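Local coordinates for protein putative acetyltransferase Ta0821 (Thermoplasma acidophilum DSM 1728, PDB 3C26) that is a putative acyltransferase of the GNAT family, probably moving an acyl group other than aminoacyl onto an acceptor, at residues V143-P147 and F175-Y181; A73-M77 and I105-T109; E78-D82 and K180-S184. One frame throughout, in Å; residues are numbered along the deposited sequence.

Contact 1: V143-P147 and F175-Y181. With EDO (1,2-ethanediol), chain F.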
ATOM      1  N   VAL A 143     -12.576 -12.417 -10.366  1.00 23.96           N
ATOM      2  CA  VAL A 143     -13.529 -13.383  -9.807  1.00 23.24           C
ATOM      3  C   VAL A 143     -13.384 -13.546  -8.298  1.00 23.51           C
ATOM      4  O   VAL A 143     -14.287 -14.044  -7.610  1.00 22.62           O
ATOM      5  CB  VAL A 143     -13.403 -14.800 -10.510  1.00 23.81           C
ATOM      6  CG1 VAL A 143     -13.726 -14.716 -12.005  1.00 23.62           C
ATOM      7  CG2 VAL A 143     -11.998 -15.416 -10.309  1.00 22.41           C
ATOM      8  N   GLU A 144     -12.233 -13.167  -7.774  1.00 22.23           N
ATOM      9  CA  GLU A 144     -12.030 -13.250  -6.331  1.00 22.26           C
ATOM     10  C   GLU A 144     -10.952 -12.288  -5.834  1.00 22.39           C
ATOM     11  O   GLU A 144     -10.154 -11.751  -6.611  1.00 21.28           O
ATOM     12  CB  GLU A 144     -11.769 -14.723  -5.916  1.00 20.82           C
ATOM     13  CG  GLU A 144     -11.767 -15.072  -4.374  1.00 22.86           C
ATOM     14  CD  GLU A 144     -12.982 -14.611  -3.581  1.00 24.11           C
ATOM     15  OE1 GLU A 144     -13.087 -13.422  -3.173  1.00 26.36           O
ATOM     16  OE2 GLU A 144     -13.886 -15.448  -3.383  1.00 26.62           O
ATOM     17  N   GLU A 145     -10.906 -12.104  -4.520  1.00 22.55           N
ATOM     18  CA  GLU A 145      -9.907 -11.208  -3.951  1.00 23.26           C
ATOM     19  C   GLU A 145      -9.523 -11.634  -2.541  1.00 22.87           C
ATOM     20  O   GLU A 145     -10.388 -12.035  -1.751  1.00 22.76           O
ATOM     21  CB  GLU A 145     -10.494  -9.777  -4.002  1.00 24.42           C
ATOM     22  CG  GLU A 145     -10.041  -8.834  -2.986  1.00 27.48           C
ATOM     23  CD  GLU A 145     -10.418  -7.405  -3.329  1.00 29.75           C
ATOM     24  OE1 GLU A 145     -11.622  -7.067  -3.434  1.00 35.65           O
ATOM     25  OE2 GLU A 145      -9.498  -6.619  -3.504  1.00 32.63           O
ATOM     26  N   TYR A 146      -8.217 -11.562  -2.253  1.00 22.51           N
ATOM     27  CA  TYR A 146      -7.627 -11.948  -0.953  1.00 22.08           C
ATOM     28  C   TYR A 146      -6.833 -10.812  -0.317  1.00 22.14           C
ATOM     29  O   TYR A 146      -5.629 -10.669  -0.572  1.00 22.20           O
ATOM     30  CB  TYR A 146      -6.679 -13.167  -1.068  1.00 21.81           C
ATOM     31  CG  TYR A 146      -7.384 -14.469  -1.303  1.00 22.92           C
ATOM     32  CD1 TYR A 146      -8.055 -14.707  -2.499  1.00 22.91           C
ATOM     33  CD2 TYR A 146      -7.391 -15.468  -0.341  1.00 21.77           C
ATOM     34  CE1 TYR A 146      -8.743 -15.902  -2.719  1.00 24.17           C
ATOM     35  CE2 TYR A 146      -8.068 -16.680  -0.554  1.00 22.95           C
ATOM     36  CZ  TYR A 146      -8.735 -16.882  -1.742  1.00 24.05           C
ATOM     37  OH  TYR A 146      -9.378 -18.059  -1.958  1.00 24.09           O
ATOM     38  N   PRO A 147      -7.492  -9.995   0.524  1.00 22.50           N
ATOM     39  CA  PRO A 147      -6.782  -8.966   1.259  1.00 22.21           C
ATOM     40  C   PRO A 147      -5.585  -9.551   1.996  1.00 22.24           C
ATOM     41  O   PRO A 147      -5.633 -10.679   2.456  1.00 20.97           O
ATOM     42  CB  PRO A 147      -7.830  -8.457   2.249  1.00 22.79           C
ATOM     43  CG  PRO A 147      -9.065  -8.722   1.674  1.00 23.54           C
ATOM     44  CD  PRO A 147      -8.935  -9.946   0.796  1.00 22.54           C
ATOM     45  N   PHE A 175     -10.541 -22.467  -4.347  1.00 23.83           N
ATOM     46  CA  PHE A 175      -9.531 -22.181  -3.345  1.00 24.08           C
ATOM     47  C   PHE A 175      -8.192 -21.828  -3.935  1.00 22.88           C
ATOM     48  O   PHE A 175      -7.851 -22.231  -5.020  1.00 21.32           O
ATOM     49  CB  PHE A 175      -9.190 -23.455  -2.527  1.00 24.95           C
ATOM     50  CG  PHE A 175     -10.351 -24.328  -2.197  1.00 28.29           C
ATOM     51  CD1 PHE A 175     -10.758 -25.320  -3.078  1.00 29.88           C
ATOM     52  CD2 PHE A 175     -10.975 -24.220  -0.955  1.00 32.92           C
ATOM     53  CE1 PHE A 175     -11.799 -26.125  -2.773  1.00 28.82           C
ATOM     54  CE2 PHE A 175     -12.037 -25.042  -0.636  1.00 33.29           C
ATOM     55  CZ  PHE A 175     -12.449 -25.993  -1.546  1.00 32.08           C
ATOM     56  N   PHE A 176      -7.429 -21.084  -3.152  1.00 23.79           N
ATOM     57  CA  PHE A 176      -6.031 -20.790  -3.453  1.00 24.09           C
ATOM     58  C   PHE A 176      -5.241 -21.896  -2.830  1.00 25.30           C
ATOM     59  O   PHE A 176      -5.294 -22.094  -1.623  1.00 28.35           O
ATOM     60  CB  PHE A 176      -5.554 -19.443  -2.904  1.00 24.31           C
ATOM     61  CG  PHE A 176      -5.176 -18.457  -3.958  1.00 22.75           C
ATOM     62  CD1 PHE A 176      -4.323 -18.815  -4.985  1.00 26.32           C
ATOM     63  CD2 PHE A 176      -5.605 -17.154  -3.891  1.00 26.77           C
ATOM     64  CE1 PHE A 176      -3.926 -17.913  -5.959  1.00 27.38           C
ATOM     65  CE2 PHE A 176      -5.217 -16.239  -4.867  1.00 28.46           C
ATOM     66  CZ  PHE A 176      -4.357 -16.642  -5.901  1.00 31.08           C
ATOM     67  N   ILE A 177      -4.575 -22.676  -3.667  1.00 24.84           N
ATOM     68  CA  ILE A 177      -3.687 -23.684  -3.185  1.00 24.67           C
ATOM     69  C   ILE A 177      -2.351 -23.573  -3.922  1.00 24.70           C
ATOM     70  O   ILE A 177      -2.296 -23.599  -5.153  1.00 24.57           O
ATOM     71  CB  ILE A 177      -4.266 -25.058  -3.358  1.00 24.80           C
ATOM     72  CG1 ILE A 177      -5.583 -25.174  -2.564  1.00 26.65           C
ATOM     73  CG2 ILE A 177      -3.309 -26.125  -2.855  1.00 22.28           C
ATOM     74  CD1 ILE A 177      -6.107 -26.588  -2.514  1.00 29.27           C
ATOM     75  N   ASP A 178      -1.280 -23.453  -3.161  1.00 24.12           N
ATOM     76  CA  ASP A 178       0.058 -23.315  -3.779  1.00 23.49           C
ATOM     77  C   ASP A 178       0.030 -22.337  -4.947  1.00 23.39           C
ATOM     78  O   ASP A 178       0.457 -22.646  -6.059  1.00 23.39           O
ATOM     79  CB  ASP A 178       0.578 -24.666  -4.252  1.00 23.08           C
ATOM     80  CG  ASP A 178       2.018 -24.607  -4.800  1.00 24.86           C
ATOM     81  OD1 ASP A 178       2.800 -23.783  -4.355  1.00 23.55           O
ATOM     82  OD2 ASP A 178       2.370 -25.427  -5.667  1.00 25.66           O
ATOM     83  N   TRP A 179      -0.536 -21.164  -4.682  1.00 23.29           N
ATOM     84  CA  TRP A 179      -0.594 -20.012  -5.622  1.00 22.64           C
ATOM     85  C   TRP A 179      -1.377 -20.220  -6.913  1.00 23.42           C
ATOM     86  O   TRP A 179      -1.209 -19.494  -7.902  1.00 24.01           O
ATOM     87  CB  TRP A 179       0.809 -19.476  -5.951  1.00 23.42           C
ATOM     88  CG  TRP A 179       1.506 -18.915  -4.774  1.00 19.69           C
ATOM     89  CD1 TRP A 179       2.271 -19.623  -3.870  1.00 22.28           C
ATOM     90  CD2 TRP A 179       1.496 -17.555  -4.302  1.00 20.35           C
ATOM     91  NE1 TRP A 179       2.710 -18.790  -2.896  1.00 19.25           N
ATOM     92  CE2 TRP A 179       2.289 -17.515  -3.143  1.00 21.06           C
ATOM     93  CE3 TRP A 179       0.885 -16.378  -4.741  1.00 22.52           C
ATOM     94  CZ2 TRP A 179       2.500 -16.345  -2.410  1.00 23.16           C
ATOM     95  CZ3 TRP A 179       1.113 -15.209  -4.012  1.00 26.47           C
ATOM     96  CH2 TRP A 179       1.899 -15.216  -2.857  1.00 22.51           C
ATOM     97  N   LYS A 180      -2.223 -21.227  -6.861  1.00 23.29           N
ATOM     98  CA  LYS A 180      -3.120 -21.595  -7.930  1.00 23.39           C
ATOM     99  C   LYS A 180      -4.551 -21.519  -7.383  1.00 24.34           C
ATOM    100  O   LYS A 180      -4.849 -22.046  -6.330  1.00 25.50           O
ATOM    101  CB  LYS A 180      -2.775 -23.013  -8.424  1.00 22.72           C
ATOM    102  CG  LYS A 180      -1.390 -23.156  -9.033  1.00 22.14           C
ATOM    103  CD  LYS A 180      -0.961 -24.621  -9.240  1.00 23.20           C
ATOM    104  CE  LYS A 180      -0.312 -25.180  -8.002  1.00 25.94           C
ATOM    105  NZ  LYS A 180       0.069 -26.673  -8.046  1.00 26.15           N
ATOM    106  N   TYR A 181      -5.421 -20.817  -8.105  1.00 24.33           N
ATOM    107  CA  TYR A 181      -6.835 -20.757  -7.754  1.00 24.48           C
ATOM    108  C   TYR A 181      -7.572 -21.851  -8.550  1.00 24.15           C
ATOM    109  O   TYR A 181      -7.729 -21.780  -9.769  1.00 23.02           O
ATOM    110  CB  TYR A 181      -7.429 -19.352  -8.014  1.00 23.51           C
ATOM    111  CG  TYR A 181      -8.746 -19.111  -7.301  1.00 24.78           C
ATOM    112  CD1 TYR A 181      -8.778 -18.872  -5.912  1.00 23.95           C
ATOM    113  CD2 TYR A 181      -9.948 -19.095  -7.992  1.00 23.06           C
ATOM    114  CE1 TYR A 181      -9.948 -18.625  -5.255  1.00 24.54           C
ATOM    115  CE2 TYR A 181     -11.122 -18.883  -7.320  1.00 21.50           C
ATOM    116  CZ  TYR A 181     -11.127 -18.662  -5.959  1.00 22.38           C
ATOM    117  OH  TYR A 181     -12.330 -18.437  -5.323  1.00 26.88           O
TER
HETATM  118  C1  EDO F 270      -9.500  -4.590   0.220  1.00 43.72           C
HETATM  119  O1  EDO F 270      -9.974  -5.687  -0.588  1.00 43.68           O
HETATM  120  C2  EDO F 270      -8.000  -4.324   0.048  1.00 42.87           C
HETATM  121  O2  EDO F 270      -7.764  -3.361  -0.989  1.00 42.22           O

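Contact 2: A73-M77 and I105-T109. With EDO (1,2-ethanediol), chain E.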
ATOM      1  N   ALA A  73      11.550 -12.487 -21.863  1.00 21.88           N
ATOM      2  CA  ALA A  73      10.349 -12.514 -20.991  1.00 21.07           C
ATOM      3  C   ALA A  73       9.955 -13.950 -20.686  1.00 21.99           C
ATOM      4  O   ALA A  73      10.226 -14.900 -21.478  1.00 23.11           O
ATOM      5  CB  ALA A  73       9.174 -11.802 -21.639  1.00 20.91           C
ATOM      6  N   THR A  74       9.327 -14.117 -19.530  1.00 20.93           N
ATOM      7  CA  THR A  74       8.811 -15.432 -19.145  1.00 20.22           C
ATOM      8  C   THR A  74       7.348 -15.363 -18.823  1.00 20.69           C
ATOM      9  O   THR A  74       6.804 -14.309 -18.449  1.00 20.88           O
ATOM     10  CB  THR A  74       9.527 -15.987 -17.864  1.00 20.64           C
ATOM     11  OG1 THR A  74       9.290 -15.105 -16.735  1.00 19.80           O
ATOM     12  CG2 THR A  74      11.026 -16.145 -18.077  1.00 18.36           C
ATOM     13  N   ILE A  75       6.707 -16.510 -18.998  1.00 20.53           N
ATOM     14  CA  ILE A  75       5.388 -16.756 -18.441  1.00 20.91           C
ATOM     15  C   ILE A  75       5.342 -18.227 -17.993  1.00 21.68           C
ATOM     16  O   ILE A  75       5.805 -19.111 -18.724  1.00 20.93           O
ATOM     17  CB  ILE A  75       4.211 -16.457 -19.437  1.00 21.34           C
ATOM     18  CG1 ILE A  75       2.862 -16.600 -18.755  1.00 23.20           C
ATOM     19  CG2 ILE A  75       4.190 -17.465 -20.593  1.00 17.78           C
ATOM     20  CD1 ILE A  75       2.429 -15.443 -18.004  1.00 26.95           C
ATOM     21  N   HIS A  76       4.794 -18.462 -16.791  1.00 22.56           N
ATOM     22  CA  HIS A  76       4.542 -19.826 -16.291  1.00 23.97           C
ATOM     23  C   HIS A  76       3.080 -20.229 -16.553  1.00 24.33           C
ATOM     24  O   HIS A  76       2.179 -19.428 -16.413  1.00 24.55           O
ATOM     25  CB  HIS A  76       4.854 -19.922 -14.787  1.00 23.41           C
ATOM     26  CG  HIS A  76       4.550 -21.265 -14.177  1.00 24.12           C
ATOM     27  ND1 HIS A  76       3.644 -21.436 -13.143  1.00 21.93           N
ATOM     28  CD2 HIS A  76       5.040 -22.498 -14.458  1.00 18.44           C
ATOM     29  CE1 HIS A  76       3.580 -22.723 -12.836  1.00 22.00           C
ATOM     30  NE2 HIS A  76       4.425 -23.384 -13.610  1.00 18.86           N
HETATM   31  N   MSE A  77       2.870 -21.480 -16.958  1.00 24.43           N
HETATM   32  CA  MSE A  77       1.527 -22.030 -17.126  1.00 25.36           C
HETATM   33  C   MSE A  77       1.402 -23.387 -16.411  1.00 25.50           C
HETATM   34  O   MSE A  77       2.284 -24.236 -16.459  1.00 25.91           O
HETATM   35  CB  MSE A  77       1.206 -22.315 -18.594  1.00 25.64           C
HETATM   36  CG  MSE A  77       1.489 -21.247 -19.550  1.00 29.83           C
HETATM   37 SE   MSE A  77       1.438 -22.028 -21.373  0.75 30.76          SE
HETATM   38  CE  MSE A  77       2.507 -20.593 -22.106  1.00 34.00           C
ATOM     39  N   ILE A 105       3.483 -11.417 -24.634  1.00 23.10           N
ATOM     40  CA  ILE A 105       3.612 -12.786 -24.108  1.00 24.00           C
ATOM     41  C   ILE A 105       2.246 -13.318 -23.701  1.00 23.77           C
ATOM     42  O   ILE A 105       1.970 -14.462 -23.889  1.00 25.01           O
ATOM     43  CB  ILE A 105       4.673 -12.962 -22.982  1.00 24.02           C
ATOM     44  CG1 ILE A 105       5.078 -14.436 -22.982  1.00 23.90           C
ATOM     45  CG2 ILE A 105       4.188 -12.453 -21.579  1.00 24.21           C
ATOM     46  CD1 ILE A 105       6.353 -14.721 -22.252  1.00 23.75           C
HETATM   47  N   MSE A 106       1.384 -12.461 -23.199  1.00 24.83           N
HETATM   48  CA  MSE A 106       0.012 -12.864 -22.809  1.00 24.10           C
HETATM   49  C   MSE A 106      -0.831 -13.214 -24.041  1.00 24.01           C
HETATM   50  O   MSE A 106      -1.605 -14.214 -24.073  1.00 23.60           O
HETATM   51  CB  MSE A 106      -0.690 -11.755 -21.999  1.00 25.31           C
HETATM   52  CG  MSE A 106      -0.156 -11.615 -20.562  1.00 26.68           C
HETATM   53 SE   MSE A 106      -0.528 -13.250 -19.525  0.75 30.43          SE
HETATM   54  CE  MSE A 106      -2.468 -13.259 -19.796  1.00 24.98           C
ATOM     55  N   GLN A 107      -0.701 -12.391 -25.067  1.00 22.64           N
ATOM     56  CA  GLN A 107      -1.402 -12.692 -26.343  1.00 22.89           C
ATOM     57  C   GLN A 107      -0.919 -14.018 -26.965  1.00 22.58           C
ATOM     58  O   GLN A 107      -1.716 -14.796 -27.483  1.00 21.42           O
ATOM     59  CB  GLN A 107      -1.281 -11.559 -27.340  1.00 22.56           C
ATOM     60  CG  GLN A 107      -1.885 -10.268 -26.857  1.00 26.10           C
ATOM     61  CD  GLN A 107      -1.657  -9.125 -27.823  1.00 28.89           C
ATOM     62  OE1 GLN A 107      -0.511  -8.731 -28.092  1.00 36.05           O
ATOM     63  NE2 GLN A 107      -2.726  -8.556 -28.304  1.00 28.20           N
ATOM     64  N   GLU A 108       0.388 -14.268 -26.925  1.00 22.79           N
ATOM     65  CA  GLU A 108       0.897 -15.524 -27.446  1.00 23.01           C
ATOM     66  C   GLU A 108       0.375 -16.645 -26.605  1.00 23.01           C
ATOM     67  O   GLU A 108       0.010 -17.705 -27.114  1.00 24.02           O
ATOM     68  CB  GLU A 108       2.420 -15.574 -27.416  1.00 23.94           C
ATOM     69  CG  GLU A 108       3.034 -14.583 -28.288  1.00 26.45           C
ATOM     70  CD  GLU A 108       3.019 -14.995 -29.742  1.00 31.16           C
ATOM     71  OE1 GLU A 108       2.684 -16.165 -30.056  1.00 33.19           O
ATOM     72  OE2 GLU A 108       3.381 -14.138 -30.579  1.00 34.32           O
ATOM     73  N   THR A 109       0.383 -16.428 -25.294  1.00 23.16           N
ATOM     74  CA  THR A 109      -0.144 -17.437 -24.355  1.00 21.97           C
ATOM     75  C   THR A 109      -1.653 -17.750 -24.607  1.00 22.63           C
ATOM     76  O   THR A 109      -2.068 -18.916 -24.629  1.00 20.73           O
ATOM     77  CB  THR A 109       0.109 -17.036 -22.880  1.00 22.61           C
ATOM     78  OG1 THR A 109       1.521 -16.942 -22.655  1.00 21.43           O
ATOM     79  CG2 THR A 109      -0.480 -18.055 -21.871  1.00 19.65           C
TER
HETATM   80  C1  EDO E 269       0.745 -20.429 -10.827  1.00 33.03           C
HETATM   81  O1  EDO E 269       1.554 -21.583 -10.646  1.00 32.32           O
HETATM   82  C2  EDO E 269       1.644 -19.247 -11.066  1.00 34.27           C
HETATM   83  O2  EDO E 269       2.387 -19.431 -12.247  1.00 30.93           O

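Contact 3: E78-D82 and K180-S184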
ATOM      1  N   GLU A  78       0.278 -23.599 -15.769  1.00 25.62           N
ATOM      2  CA  GLU A  78       0.075 -24.857 -15.106  1.00 25.28           C
ATOM      3  C   GLU A  78      -1.374 -25.273 -15.117  1.00 25.51           C
ATOM      4  O   GLU A  78      -2.231 -24.573 -14.585  1.00 23.87           O
ATOM      5  CB  GLU A  78       0.612 -24.816 -13.667  1.00 25.31           C
ATOM      6  CG  GLU A  78       0.378 -26.142 -12.990  1.00 26.48           C
ATOM      7  CD  GLU A  78       1.149 -26.326 -11.724  1.00 28.82           C
ATOM      8  OE1 GLU A  78       2.249 -25.778 -11.614  1.00 32.58           O
ATOM      9  OE2 GLU A  78       0.631 -27.035 -10.836  1.00 32.71           O
ATOM     10  N   LYS A  79      -1.613 -26.439 -15.724  1.00 24.80           N
ATOM     11  CA  LYS A  79      -2.962 -26.997 -15.836  1.00 26.40           C
ATOM     12  C   LYS A  79      -3.366 -27.494 -14.460  1.00 26.19           C
ATOM     13  O   LYS A  79      -2.600 -28.158 -13.777  1.00 25.99           O
ATOM     14  CB  LYS A  79      -3.026 -28.105 -16.886  1.00 26.38           C
ATOM     15  CG  LYS A  79      -4.433 -28.597 -17.180  1.00 29.52           C
ATOM     16  CD  LYS A  79      -4.470 -29.397 -18.420  1.00 34.21           C
ATOM     17  CE  LYS A  79      -5.150 -28.634 -19.555  1.00 37.53           C
ATOM     18  NZ  LYS A  79      -5.142 -29.438 -20.861  1.00 38.86           N
ATOM     19  N   LEU A  80      -4.569 -27.124 -14.060  1.00 25.89           N
ATOM     20  CA  LEU A  80      -5.099 -27.429 -12.736  1.00 25.33           C
ATOM     21  C   LEU A  80      -6.063 -28.602 -12.839  1.00 26.24           C
ATOM     22  O   LEU A  80      -6.400 -29.022 -13.920  1.00 26.35           O
ATOM     23  CB  LEU A  80      -5.788 -26.212 -12.146  1.00 25.66           C
ATOM     24  CG  LEU A  80      -4.973 -24.893 -12.160  1.00 24.01           C
ATOM     25  CD1 LEU A  80      -5.728 -23.814 -11.446  1.00 22.12           C
ATOM     26  CD2 LEU A  80      -3.569 -25.144 -11.559  1.00 16.54           C
ATOM     27  N   PRO A  81      -6.496 -29.134 -11.710  1.00 26.08           N
ATOM     28  CA  PRO A  81      -7.339 -30.323 -11.745  1.00 26.43           C
ATOM     29  C   PRO A  81      -8.750 -30.056 -12.307  1.00 25.65           C
ATOM     30  O   PRO A  81      -9.403 -30.954 -12.836  1.00 27.33           O
ATOM     31  CB  PRO A  81      -7.401 -30.755 -10.271  1.00 26.54           C
ATOM     32  CG  PRO A  81      -6.298 -30.081  -9.594  1.00 26.68           C
ATOM     33  CD  PRO A  81      -6.056 -28.789 -10.352  1.00 27.38           C
ATOM     34  N   ASP A  82      -9.223 -28.835 -12.172  1.00 24.17           N
ATOM     35  CA  ASP A  82     -10.562 -28.488 -12.704  1.00 24.22           C
ATOM     36  C   ASP A  82     -10.504 -28.266 -14.233  1.00 23.81           C
ATOM     37  O   ASP A  82     -11.509 -28.004 -14.887  1.00 25.04           O
ATOM     38  CB  ASP A  82     -11.158 -27.275 -11.980  1.00 23.93           C
ATOM     39  CG  ASP A  82     -10.289 -26.053 -12.092  1.00 24.86           C
ATOM     40  OD1 ASP A  82      -9.273 -26.107 -12.788  1.00 26.60           O
ATOM     41  OD2 ASP A  82     -10.602 -25.031 -11.465  1.00 26.95           O
ATOM     42  N   LYS A 180      -2.223 -21.227  -6.861  1.00 23.29           N
ATOM     43  CA  LYS A 180      -3.120 -21.595  -7.930  1.00 23.39           C
ATOM     44  C   LYS A 180      -4.551 -21.519  -7.383  1.00 24.34           C
ATOM     45  O   LYS A 180      -4.849 -22.046  -6.330  1.00 25.50           O
ATOM     46  CB  LYS A 180      -2.775 -23.013  -8.424  1.00 22.72           C
ATOM     47  CG  LYS A 180      -1.390 -23.156  -9.033  1.00 22.14           C
ATOM     48  CD  LYS A 180      -0.961 -24.621  -9.240  1.00 23.20           C
ATOM     49  CE  LYS A 180      -0.312 -25.180  -8.002  1.00 25.94           C
ATOM     50  NZ  LYS A 180       0.069 -26.673  -8.046  1.00 26.15           N
ATOM     51  N   TYR A 181      -5.421 -20.817  -8.105  1.00 24.33           N
ATOM     52  CA  TYR A 181      -6.835 -20.757  -7.754  1.00 24.48           C
ATOM     53  C   TYR A 181      -7.572 -21.851  -8.550  1.00 24.15           C
ATOM     54  O   TYR A 181      -7.729 -21.780  -9.769  1.00 23.02           O
ATOM     55  CB  TYR A 181      -7.429 -19.352  -8.014  1.00 23.51           C
ATOM     56  CG  TYR A 181      -8.746 -19.111  -7.301  1.00 24.78           C
ATOM     57  CD1 TYR A 181      -8.778 -18.872  -5.912  1.00 23.95           C
ATOM     58  CD2 TYR A 181      -9.948 -19.095  -7.992  1.00 23.06           C
ATOM     59  CE1 TYR A 181      -9.948 -18.625  -5.255  1.00 24.54           C
ATOM     60  CE2 TYR A 181     -11.122 -18.883  -7.320  1.00 21.50           C
ATOM     61  CZ  TYR A 181     -11.127 -18.662  -5.959  1.00 22.38           C
ATOM     62  OH  TYR A 181     -12.330 -18.437  -5.323  1.00 26.88           O
HETATM   63  N   MSE A 182      -8.052 -22.838  -7.822  1.00 24.13           N
HETATM   64  CA  MSE A 182      -8.630 -24.030  -8.416  1.00 24.92           C
HETATM   65  C   MSE A 182      -9.930 -24.429  -7.750  1.00 25.51           C
HETATM   66  O   MSE A 182     -10.140 -24.187  -6.572  1.00 25.57           O
HETATM   67  CB  MSE A 182      -7.625 -25.197  -8.275  1.00 25.88           C
HETATM   68  CG  MSE A 182      -7.329 -25.595  -6.843  1.00 25.84           C
HETATM   69 SE   MSE A 182      -6.019 -27.081  -6.597  0.75 26.78          SE
HETATM   70  CE  MSE A 182      -4.374 -26.149  -6.975  1.00 22.48           C
ATOM     71  N   CYS A 183     -10.773 -25.081  -8.518  1.00 26.28           N
ATOM     72  CA  CYS A 183     -12.051 -25.539  -8.024  1.00 28.31           C
ATOM     73  C   CYS A 183     -12.161 -27.048  -8.115  1.00 30.30           C
ATOM     74  O   CYS A 183     -11.510 -27.717  -8.926  1.00 28.35           O
ATOM     75  CB  CYS A 183     -13.215 -24.880  -8.764  1.00 27.67           C
ATOM     76  SG  CYS A 183     -13.002 -23.084  -9.026  1.00 26.91           S
ATOM     77  N   SER A 184     -12.952 -27.572  -7.204  1.00 32.97           N
ATOM     78  CA  SER A 184     -13.302 -28.991  -7.232  1.00 36.05           C
ATOM     79  C   SER A 184     -14.562 -29.249  -6.408  1.00 38.42           C
ATOM     80  O   SER A 184     -14.618 -28.910  -5.218  1.00 38.79           O
ATOM     81  CB  SER A 184     -12.143 -29.864  -6.761  1.00 36.33           C
ATOM     82  OG  SER A 184     -12.608 -31.185  -6.563  1.00 38.72           O
TER

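Contact 1: V143-P147 and F175-Y181
A two-stranded beta hairpin, turning through a type I' turn from I177 to K180, lays F176 and Y181 against strand 141-153, and Y146 meets both. The F176 ring comes edge-on to one face of the Y146 ring, a T-shaped pair with centroids 5.1 Å apart and planes at 70°. F176 CD2 makes the approach, 3.6 Å from Y146 CE1 and offset toward the rim. Y181 works on the edge of the same ring: its CE1 lies 3.4 Å from Y146 OH, close to both ring planes. With Y181 CG anti to the backbone N (chi1 -163°), the ring is carried on to E144, whose CG sits 3.5 Å from Y181 OH. E144 is bent at chi2 and its OE1 takes the backbone N-H of E145 at 2.9 Å through the anti lone pair. No hydrogen bond joins the two segments directly; N220 OD1 bonds both Y146 OH and F176 N, and R244 NH1 makes a salt bridge with E144 OE2 and a hydrogen bond with Y181 OH. A classic beta bulge puts V143 and E144 opposite V261 of strand 258-265, and that strand also packs on F176 through L259 and V261.

Contact 2: A73-M77 and I105-T109
Strand 73-77 and helix 105-109 run in roughly the same direction, their axes inclined at 38° and 9.5 Å apart at closest approach, with I75 and I105 nearest in register. I105 CD1 does the probing: it comes down on the strand backbone, 3.6 Å from T74 C, and also touches A73 CB and I75 CG2. I75 answers with two branches. Its CG2 lies 3.4 Å from T109 OG1, while CG1, anti to the backbone N (chi1 -174°), sends CD1 to the selenium of M106, 4.0 Å away and across that side chain at about a right angle. Farther along, the CE of selenomethionine M77 meets T109 tip to tip, 3.8 Å from OG1. The T109 hydroxyl is spent within the helix: OG1 donates to I105 O at 2.8 Å, tilted 33° from the carbonyl plane, and T109 N reaches the same oxygen from the other face. A valine in place of T109 would probably leave I105 O with one of these two donors, the backbone N-H, and its side chain freer to turn. Both segments lie in the GNAT-family region, and helix 101-113 probably corresponds to the helix that follows the cofactor-binding strand in relatives. Helix 101-113 packs on strand 70-79 largely through apolar side chains, flanked by L87 and L90 of strand 85-92 and by F8 of strand 7-10, which touches M77, I105 and T109.

Contact 3: E78-D82 and K180-S184
L80 lies against K180 and Y181 where the end of strand 70-79 runs into a loop beside the second strand of the 174-183 hairpin. The two segments head almost the same way. The L80 isobutyl group forks over this strand: L80 CD2 rests on the K180 aliphatic chain, 3.5 Å from K180 CD, and L80 CD1 reaches 3.3 Å from Y181 O and on to M182 CB. K180 is bent at chi3 (-87°), which turns its ammonium toward E78; the glutamate crosses it at about a right angle. The salt bridge from K180 NZ to E78 OE2 is 2.9 Å long and arrives on the syn side of the carboxylate, 34° out of its plane. Y194 OH is a further partner of NZ. In selenomethionine M182, a bend at chi3 leaves the selenium beside P81 CD, 4.1 Å away. In D82, CG stands between the backbone N and the carbonyl carbon (chi1 59°), bringing the carboxylate over the backbone of C183, whose SG is tied to C174 in a disulfide. S84 OG holds D82 OD1, and R121 forms a salt bridge with OD2. The remaining bond across the segments is C183 N to D82 OD2, 3.0 Å, with the N-H coming from above the carboxylate plane.

Contact 2 comes first and closes before contact 1 opens, while contacts 2 and 3 interleave along the chain, 78-82 following directly on 73-77. Contacts 1 and 3 are neighbours, with centres about 10 Å apart: they share K180 and Y181, and F175 N probably hydrogen-bonds to M182 O between the hairpin strands. One face of the hairpin (F176, Y181) meets strand 141-153; K180 and M182 point the other way, to 78-82. Contact 2 lies farther off, its centre about 20 Å from that of contact 1 and about 18 Å from that of contact 3. Strand 70-79 runs through contacts 2 and 3 and links the helix packing within the GNAT-family region to the later hairpin.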